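Local coordinates for probable fatty acyl-CoA transferase Rv3272 (Mycobacterium tuberculosis, PDB 5YX6), which binds fatty acyl-CoAs, palmitoyl-CoA most tightly, and probably works in fatty acid metabolism as a homodimeric family III CoA transferase, at residues A[252-257]-A[261-266]; A[276-281]-A[316-321]. One frame throughout, in Å; residues are numbered along the deposited sequence.

Contact 1 (A[252-257]-A[261-266])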
ATOM      1  N   ASP A 252     -19.452   0.363 -10.657  1.00 36.97           N
ATOM      2  CA  ASP A 252     -19.324  -1.081 -10.677  1.00 34.27           C
ATOM      3  C   ASP A 252     -18.820  -1.553 -12.031  1.00 33.66           C
ATOM      4  O   ASP A 252     -18.389  -0.754 -12.861  1.00 35.67           O
ATOM      5  CB  ASP A 252     -20.676  -1.732 -10.358  1.00 38.00           C
ATOM      6  CG  ASP A 252     -20.537  -3.068  -9.634  1.00 48.78           C
ATOM      7  OD1 ASP A 252     -19.578  -3.817  -9.929  1.00 48.06           O
ATOM      8  OD2 ASP A 252     -21.387  -3.369  -8.767  1.00 49.89           O
ATOM      9  N   ALA A 253     -18.846  -2.865 -12.223  1.00 36.10           N
ATOM     10  CA  ALA A 253     -18.568  -3.488 -13.506  1.00 36.81           C
ATOM     11  C   ALA A 253     -19.901  -3.936 -14.111  1.00 37.68           C
ATOM     12  O   ALA A 253     -20.763  -4.465 -13.400  1.00 37.22           O
ATOM     13  CB  ALA A 253     -17.611  -4.670 -13.344  1.00 37.15           C
ATOM     14  N   PHE A 254     -20.072  -3.722 -15.414  1.00 34.60           N
ATOM     15  CA  PHE A 254     -21.341  -4.021 -16.080  1.00 34.28           C
ATOM     16  C   PHE A 254     -21.170  -4.835 -17.363  1.00 34.21           C
ATOM     17  O   PHE A 254     -20.221  -4.624 -18.120  1.00 33.89           O
ATOM     18  CB  PHE A 254     -22.086  -2.718 -16.402  1.00 30.33           C
ATOM     19  CG  PHE A 254     -22.363  -1.850 -15.200  1.00 28.21           C
ATOM     20  CD1 PHE A 254     -23.498  -2.044 -14.433  1.00 28.30           C
ATOM     21  CD2 PHE A 254     -21.483  -0.839 -14.839  1.00 29.69           C
ATOM     22  CE1 PHE A 254     -23.754  -1.250 -13.326  1.00 30.38           C
ATOM     23  CE2 PHE A 254     -21.728  -0.043 -13.734  1.00 26.57           C
ATOM     24  CZ  PHE A 254     -22.866  -0.246 -12.974  1.00 27.96           C
ATOM     25  N   ARG A 255     -22.090  -5.766 -17.604  1.00 36.55           N
ATOM     26  CA  ARG A 255     -22.119  -6.484 -18.874  1.00 37.79           C
ATOM     27  C   ARG A 255     -22.386  -5.562 -20.045  1.00 37.02           C
ATOM     28  O   ARG A 255     -23.174  -4.626 -19.951  1.00 35.03           O
ATOM     29  CB  ARG A 255     -23.169  -7.592 -18.863  1.00 46.08           C
ATOM     30  CG  ARG A 255     -22.785  -8.810 -18.043  1.00 52.97           C
ATOM     31  CD  ARG A 255     -23.836  -9.907 -18.143  1.00 60.58           C
ATOM     32  NE  ARG A 255     -23.949 -10.428 -19.512  1.00 72.73           N
ATOM     33  CZ  ARG A 255     -23.090 -11.272 -20.084  1.00 71.31           C
ATOM     34  NH1 ARG A 255     -22.009 -11.684 -19.426  1.00 68.86           N
ATOM     35  NH2 ARG A 255     -23.302 -11.681 -21.329  1.00 67.91           N
ATOM     36  N   THR A 256     -21.691  -5.822 -21.143  1.00 39.70           N
ATOM     37  CA  THR A 256     -21.976  -5.172 -22.405  1.00 40.53           C
ATOM     38  C   THR A 256     -22.203  -6.243 -23.462  1.00 45.61           C
ATOM     39  O   THR A 256     -22.403  -7.408 -23.130  1.00 46.27           O
ATOM     40  CB  THR A 256     -20.838  -4.250 -22.842  1.00 37.07           C
ATOM     41  OG1 THR A 256     -19.741  -5.050 -23.294  1.00 42.81           O
ATOM     42  CG2 THR A 256     -20.382  -3.406 -21.680  1.00 34.47           C
ATOM     43  N   ALA A 257     -22.154  -5.856 -24.733  1.00 44.98           N
ATOM     44  CA  ALA A 257     -22.306  -6.820 -25.816  1.00 44.60           C
ATOM     45  C   ALA A 257     -21.100  -7.744 -25.876  1.00 48.97           C
ATOM     46  O   ALA A 257     -21.209  -8.916 -26.244  1.00 53.25           O
ATOM     47  CB  ALA A 257     -22.491  -6.107 -27.152  1.00 38.53           C
ATOM     48  N   ILE A 261     -17.524  -3.613 -18.756  1.00 32.68           N
ATOM     49  CA  ILE A 261     -17.015  -2.255 -18.620  1.00 30.25           C
ATOM     50  C   ILE A 261     -17.166  -1.798 -17.173  1.00 29.76           C
ATOM     51  O   ILE A 261     -18.185  -2.041 -16.532  1.00 33.32           O
ATOM     52  CB  ILE A 261     -17.734  -1.248 -19.576  1.00 29.11           C
ATOM     53  CG1 ILE A 261     -17.056   0.129 -19.514  1.00 25.80           C
ATOM     54  CG2 ILE A 261     -19.219  -1.116 -19.242  1.00 26.43           C
ATOM     55  CD1 ILE A 261     -17.729   1.183 -20.371  1.00 32.06           C
ATOM     56  N   VAL A 262     -16.134  -1.142 -16.666  1.00 29.23           N
ATOM     57  CA  VAL A 262     -16.175  -0.533 -15.348  1.00 32.23           C
ATOM     58  C   VAL A 262     -16.556   0.945 -15.464  1.00 32.21           C
ATOM     59  O   VAL A 262     -15.888   1.690 -16.164  1.00 30.08           O
ATOM     60  CB  VAL A 262     -14.813  -0.668 -14.645  1.00 32.85           C
ATOM     61  CG1 VAL A 262     -14.834   0.031 -13.303  1.00 31.72           C
ATOM     62  CG2 VAL A 262     -14.434  -2.144 -14.501  1.00 28.70           C
ATOM     63  N   ILE A 263     -17.627   1.352 -14.784  1.00 28.81           N
ATOM     64  CA  ILE A 263     -18.121   2.724 -14.844  1.00 27.93           C
ATOM     65  C   ILE A 263     -18.328   3.316 -13.459  1.00 30.98           C
ATOM     66  O   ILE A 263     -18.901   2.675 -12.584  1.00 33.92           O
ATOM     67  CB  ILE A 263     -19.474   2.823 -15.601  1.00 28.33           C
ATOM     68  CG1 ILE A 263     -19.347   2.349 -17.049  1.00 29.92           C
ATOM     69  CG2 ILE A 263     -19.995   4.238 -15.568  1.00 23.50           C
ATOM     70  CD1 ILE A 263     -20.697   2.173 -17.750  1.00 28.66           C
ATOM     71  N   SER A 264     -17.876   4.547 -13.260  1.00 31.07           N
ATOM     72  CA  SER A 264     -18.237   5.282 -12.054  1.00 38.13           C
ATOM     73  C   SER A 264     -18.822   6.643 -12.425  1.00 39.34           C
ATOM     74  O   SER A 264     -18.108   7.540 -12.872  1.00 43.20           O
ATOM     75  CB  SER A 264     -17.034   5.454 -11.128  1.00 35.16           C
ATOM     76  OG  SER A 264     -17.461   5.972  -9.880  1.00 39.08           O
ATOM     77  N   ALA A 265     -20.127   6.783 -12.239  1.00 35.28           N
ATOM     78  CA  ALA A 265     -20.836   7.991 -12.616  1.00 34.49           C
ATOM     79  C   ALA A 265     -22.013   8.207 -11.677  1.00 37.20           C
ATOM     80  O   ALA A 265     -23.169   8.059 -12.067  1.00 35.53           O
ATOM     81  CB  ALA A 265     -21.300   7.912 -14.060  1.00 28.84           C
ATOM     82  N   TYR A 266     -21.708   8.532 -10.429  1.00 37.66           N
ATOM     83  CA  TYR A 266     -22.719   8.643  -9.393  1.00 38.20           C
ATOM     84  C   TYR A 266     -22.988  10.100  -9.003  1.00 44.19           C
ATOM     85  O   TYR A 266     -24.030  10.400  -8.424  1.00 46.54           O
ATOM     86  CB  TYR A 266     -22.300   7.828  -8.168  1.00 44.85           C
ATOM     87  CG  TYR A 266     -20.980   8.260  -7.578  1.00 46.34           C
ATOM     88  CD1 TYR A 266     -19.785   7.754  -8.072  1.00 43.97           C
ATOM     89  CD2 TYR A 266     -20.923   9.179  -6.539  1.00 49.78           C
ATOM     90  CE1 TYR A 266     -18.572   8.146  -7.551  1.00 48.90           C
ATOM     91  CE2 TYR A 266     -19.709   9.576  -6.003  1.00 49.20           C
ATOM     92  CZ  TYR A 266     -18.535   9.054  -6.514  1.00 50.14           C
ATOM     93  OH  TYR A 266     -17.317   9.442  -5.997  1.00 53.80           O
TER
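Phe254 and Ile261 exchange two backbone hydrogen bonds in an antiparallel beta hairpin, and Asp252 and Ile263 exchange two more, so both hydrogen-bonded pairs are complete. Phe254 N reaches Ile261 O at 2.8 Å and Ile261 N returns to Phe254 O at 2.9 Å. At the other pair, Ile263 N meets Asp252 O at 3.0 Å and Asp252 N meets Ile263 O at 3.1 Å. Asp252 O also takes a CA-H...O contact from Val262 CA at 3.3 Å. Between these pairs Ala253 faces Val262 as a non-hydrogen-bonded pair, while Asp252 turns its own OD1 back onto Ala253 N at 2.6 Å, using the anti side of the carboxylate, 18° out of its plane; OD2 has a long, weak ion pair with Lys165 of the second subunit. A chi1 of -57° swings the Phe254 ring beside its own backbone N, where it crosses the Ile263 side chain at about a right angle, CE2 4.1 Å from Ile263 CB and the ring edge near Ile263 O. Thr256 CG2 touches Ile261 CG2 at 3.5 Å, whereas its OG1 serves the turn through Asp258 N and Gly259 O. Phe254 packs on helix 299-310, whose Glu307 OE2 accepts Arg255 N, and Ile261 and Ile263 on helix 315-324; Ala253 and Val262 face the second subunit, and strand 328-331 continues the sheet beyond strand 260-264.

Contact 2 (A[276-281]-A[316-321])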
ATOM      1  N   TYR A 276     -28.091   9.944 -20.731  1.00 32.03           N
ATOM      2  CA  TYR A 276     -28.290  10.418 -22.096  1.00 28.84           C
ATOM      3  C   TYR A 276     -27.378   9.660 -23.056  1.00 32.86           C
ATOM      4  O   TYR A 276     -27.778   9.346 -24.176  1.00 34.68           O
ATOM      5  CB  TYR A 276     -28.050  11.934 -22.212  1.00 31.70           C
ATOM      6  CG  TYR A 276     -29.081  12.760 -21.466  1.00 31.18           C
ATOM      7  CD1 TYR A 276     -30.398  12.864 -21.918  1.00 33.97           C
ATOM      8  CD2 TYR A 276     -28.732  13.440 -20.307  1.00 32.32           C
ATOM      9  CE1 TYR A 276     -31.344  13.614 -21.211  1.00 33.59           C
ATOM     10  CE2 TYR A 276     -29.661  14.190 -19.601  1.00 32.75           C
ATOM     11  CZ  TYR A 276     -30.961  14.278 -20.053  1.00 34.55           C
ATOM     12  OH  TYR A 276     -31.859  15.032 -19.330  1.00 37.57           O
ATOM     13  N   LEU A 277     -26.149   9.378 -22.624  1.00 33.08           N
ATOM     14  CA  LEU A 277     -25.159   8.745 -23.505  1.00 31.65           C
ATOM     15  C   LEU A 277     -25.497   7.302 -23.879  1.00 28.54           C
ATOM     16  O   LEU A 277     -25.152   6.853 -24.966  1.00 27.70           O
ATOM     17  CB  LEU A 277     -23.758   8.791 -22.867  1.00 36.07           C
ATOM     18  CG  LEU A 277     -23.072  10.164 -22.865  1.00 36.16           C
ATOM     19  CD1 LEU A 277     -21.751  10.133 -22.109  1.00 34.49           C
ATOM     20  CD2 LEU A 277     -22.871  10.675 -24.289  1.00 34.81           C
ATOM     21  N   ILE A 278     -26.158   6.577 -22.979  1.00 28.08           N
ATOM     22  CA  ILE A 278     -26.554   5.194 -23.247  1.00 33.35           C
ATOM     23  C   ILE A 278     -27.945   5.094 -23.869  1.00 36.00           C
ATOM     24  O   ILE A 278     -28.495   3.998 -24.007  1.00 39.67           O
ATOM     25  CB  ILE A 278     -26.546   4.341 -21.966  1.00 31.44           C
ATOM     26  CG1 ILE A 278     -27.599   4.868 -20.993  1.00 28.52           C
ATOM     27  CG2 ILE A 278     -25.163   4.340 -21.335  1.00 34.48           C
ATOM     28  CD1 ILE A 278     -27.712   4.086 -19.727  1.00 33.74           C
ATOM     29  N   GLY A 279     -28.526   6.240 -24.207  1.00 36.40           N
ATOM     30  CA  GLY A 279     -29.817   6.271 -24.866  1.00 34.01           C
ATOM     31  C   GLY A 279     -30.975   6.013 -23.924  1.00 34.82           C
ATOM     32  O   GLY A 279     -31.957   5.389 -24.305  1.00 38.25           O
ATOM     33  N   ARG A 280     -30.862   6.459 -22.680  1.00 33.38           N
ATOM     34  CA  ARG A 280     -31.929   6.218 -21.714  1.00 35.43           C
ATOM     35  C   ARG A 280     -32.291   7.448 -20.875  1.00 39.18           C
ATOM     36  O   ARG A 280     -32.127   7.437 -19.650  1.00 39.95           O
ATOM     37  CB  ARG A 280     -31.550   5.050 -20.796  1.00 40.36           C
ATOM     38  CG  ARG A 280     -31.402   3.699 -21.511  1.00 39.69           C
ATOM     39  CD  ARG A 280     -32.769   3.144 -21.976  1.00 40.30           C
ATOM     40  NE  ARG A 280     -33.740   3.190 -20.885  1.00 39.93           N
ATOM     41  CZ  ARG A 280     -33.940   2.196 -20.025  1.00 47.03           C
ATOM     42  NH1 ARG A 280     -33.249   1.058 -20.138  1.00 37.20           N
ATOM     43  NH2 ARG A 280     -34.834   2.339 -19.053  1.00 41.88           N
ATOM     44  N   PRO A 281     -32.796   8.512 -21.527  1.00 34.36           N
ATOM     45  CA  PRO A 281     -33.197   9.743 -20.830  1.00 37.79           C
ATOM     46  C   PRO A 281     -34.273   9.530 -19.764  1.00 42.06           C
ATOM     47  O   PRO A 281     -34.394  10.338 -18.838  1.00 45.61           O
ATOM     48  CB  PRO A 281     -33.744  10.630 -21.953  1.00 36.93           C
ATOM     49  CG  PRO A 281     -33.254  10.021 -23.223  1.00 39.93           C
ATOM     50  CD  PRO A 281     -33.110   8.567 -22.963  1.00 36.41           C
ATOM     51  N   THR A 316     -15.290  -1.829 -25.310  1.00 37.99           N
ATOM     52  CA  THR A 316     -14.297  -0.917 -25.873  1.00 37.62           C
ATOM     53  C   THR A 316     -14.972   0.313 -26.470  1.00 38.38           C
ATOM     54  O   THR A 316     -14.504   1.440 -26.293  1.00 35.75           O
ATOM     55  CB  THR A 316     -13.439  -1.605 -26.953  1.00 42.93           C
ATOM     56  OG1 THR A 316     -12.691  -2.664 -26.354  1.00 53.20           O
ATOM     57  CG2 THR A 316     -12.462  -0.625 -27.569  1.00 46.73           C
ATOM     58  N   GLU A 317     -16.074   0.093 -27.178  1.00 37.03           N
ATOM     59  CA  GLU A 317     -16.820   1.202 -27.770  1.00 39.02           C
ATOM     60  C   GLU A 317     -17.411   2.111 -26.696  1.00 33.74           C
ATOM     61  O   GLU A 317     -17.347   3.332 -26.813  1.00 34.88           O
ATOM     62  CB  GLU A 317     -17.921   0.681 -28.689  1.00 36.18           C
ATOM     63  CG  GLU A 317     -17.394   0.066 -29.971  1.00 44.31           C
ATOM     64  CD  GLU A 317     -18.434  -0.806 -30.685  1.00 59.75           C
ATOM     65  OE1 GLU A 317     -19.480  -1.141 -30.069  1.00 52.19           O
ATOM     66  OE2 GLU A 317     -18.196  -1.161 -31.864  1.00 61.57           O
ATOM     67  N   TRP A 318     -17.993   1.525 -25.657  1.00 33.19           N
ATOM     68  CA  TRP A 318     -18.542   2.328 -24.572  1.00 32.29           C
ATOM     69  C   TRP A 318     -17.444   3.109 -23.836  1.00 36.26           C
ATOM     70  O   TRP A 318     -17.669   4.256 -23.422  1.00 33.57           O
ATOM     71  CB  TRP A 318     -19.301   1.461 -23.574  1.00 32.01           C
ATOM     72  CG  TRP A 318     -20.637   0.974 -24.034  1.00 39.66           C
ATOM     73  CD1 TRP A 318     -21.033  -0.328 -24.167  1.00 35.61           C
ATOM     74  CD2 TRP A 318     -21.766   1.775 -24.399  1.00 41.91           C
ATOM     75  NE1 TRP A 318     -22.333  -0.384 -24.599  1.00 39.33           N
ATOM     76  CE2 TRP A 318     -22.808   0.890 -24.749  1.00 38.40           C
ATOM     77  CE3 TRP A 318     -21.999   3.154 -24.463  1.00 36.06           C
ATOM     78  CZ2 TRP A 318     -24.063   1.340 -25.154  1.00 39.99           C
ATOM     79  CZ3 TRP A 318     -23.248   3.597 -24.870  1.00 38.50           C
ATOM     80  CH2 TRP A 318     -24.262   2.695 -25.211  1.00 36.41           C
ATOM     81  N   VAL A 319     -16.266   2.499 -23.680  1.00 28.73           N
ATOM     82  CA  VAL A 319     -15.168   3.167 -22.990  1.00 32.98           C
ATOM     83  C   VAL A 319     -14.744   4.414 -23.765  1.00 34.38           C
ATOM     84  O   VAL A 319     -14.619   5.503 -23.200  1.00 34.17           O
ATOM     85  CB  VAL A 319     -13.938   2.244 -22.813  1.00 34.28           C
ATOM     86  CG1 VAL A 319     -12.690   3.081 -22.542  1.00 35.52           C
ATOM     87  CG2 VAL A 319     -14.169   1.225 -21.696  1.00 29.27           C
ATOM     88  N   GLN A 320     -14.533   4.237 -25.064  1.00 32.42           N
ATOM     89  CA  GLN A 320     -14.219   5.331 -25.964  1.00 33.02           C
ATOM     90  C   GLN A 320     -15.256   6.461 -25.883  1.00 36.28           C
ATOM     91  O   GLN A 320     -14.899   7.635 -25.854  1.00 37.04           O
ATOM     92  CB  GLN A 320     -14.106   4.808 -27.391  1.00 38.37           C
ATOM     93  CG  GLN A 320     -13.784   5.874 -28.418  1.00 47.10           C
ATOM     94  CD  GLN A 320     -13.145   5.290 -29.666  1.00 66.02           C
ATOM     95  OE1 GLN A 320     -12.934   4.075 -29.759  1.00 68.71           O
ATOM     96  NE2 GLN A 320     -12.829   6.153 -30.630  1.00 62.26           N
ATOM     97  N   LEU A 321     -16.537   6.107 -25.849  1.00 37.44           N
ATOM     98  CA  LEU A 321     -17.598   7.111 -25.830  1.00 32.45           C
ATOM     99  C   LEU A 321     -17.686   7.833 -24.487  1.00 29.70           C
ATOM    100  O   LEU A 321     -17.818   9.052 -24.428  1.00 33.07           O
ATOM    101  CB  LEU A 321     -18.952   6.468 -26.150  1.00 25.09           C
ATOM    102  CG  LEU A 321     -20.156   7.415 -26.082  1.00 33.26           C
ATOM    103  CD1 LEU A 321     -20.072   8.483 -27.175  1.00 27.91           C
ATOM    104  CD2 LEU A 321     -21.471   6.663 -26.165  1.00 33.39           C
TER
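A Schellman motif ends helix 268-277, and the residues just before its glycine pack against the flank of helix 315-324. Gly279, with positive phi, is the C-prime residue: its N bonds to Tyr276 O at 3.2 Å, and Arg280 N returns to Cys275 O, turning the chain away from the helix. Leu277, the last helical residue, and Ile278, the first to leave helical phi/psi, meet Trp318 and Leu321, which lie about one helical turn apart. The meeting is a van der Waals one. Trp318 extends the six-membered part of its indole across the gap, its CG anti to the carbonyl carbon (chi1 -74°), and the ring and the Ile278 side chain cross at about a right angle. CH2 comes to 3.9 Å from Ile278 CA, and CZ3 lies 4.1 Å from Ile278 CG2. In the five-membered ring, NE1 is satisfied by Leu310 O, a bond that helps fix the rotation of the indole, and Lys313 adds a cation-pi contact. Ile278 itself continues onto Leu306, Ala309 and Leu310 of helix 299-310, so three helices of this region converge here. Leu277 O is approached by two carbons, Leu321 CD2 at 3.9 Å and, in the plane of the indole at its edge, Trp318 CZ3 at 3.8 Å.

Overall arrangement
Contacts 1 and 2 lie about 10 Å apart, centre to centre, and illustrate how a small beta sheet and a layer of helices share one core. Helix 315-324 links them: Ile261 CD1 of the hairpin packs on Trp318 CB at 3.6 Å, Ile261 CG1 on Val319 CG2 at 3.8 Å, and Thr256 CG2 approaches Trp318 CD1 at 4.0 Å. Trp318 therefore takes part in packing on both the hairpin and the end of helix 268-277, the helix that follows strand 260-264 in the chain. Both contacts lie away from the inferred nucleophile Asp175 and the benzamidine pocket. The centre of contact 1 lies about 27 Å, and that of contact 2 about 35 Å, from the centre of the chain.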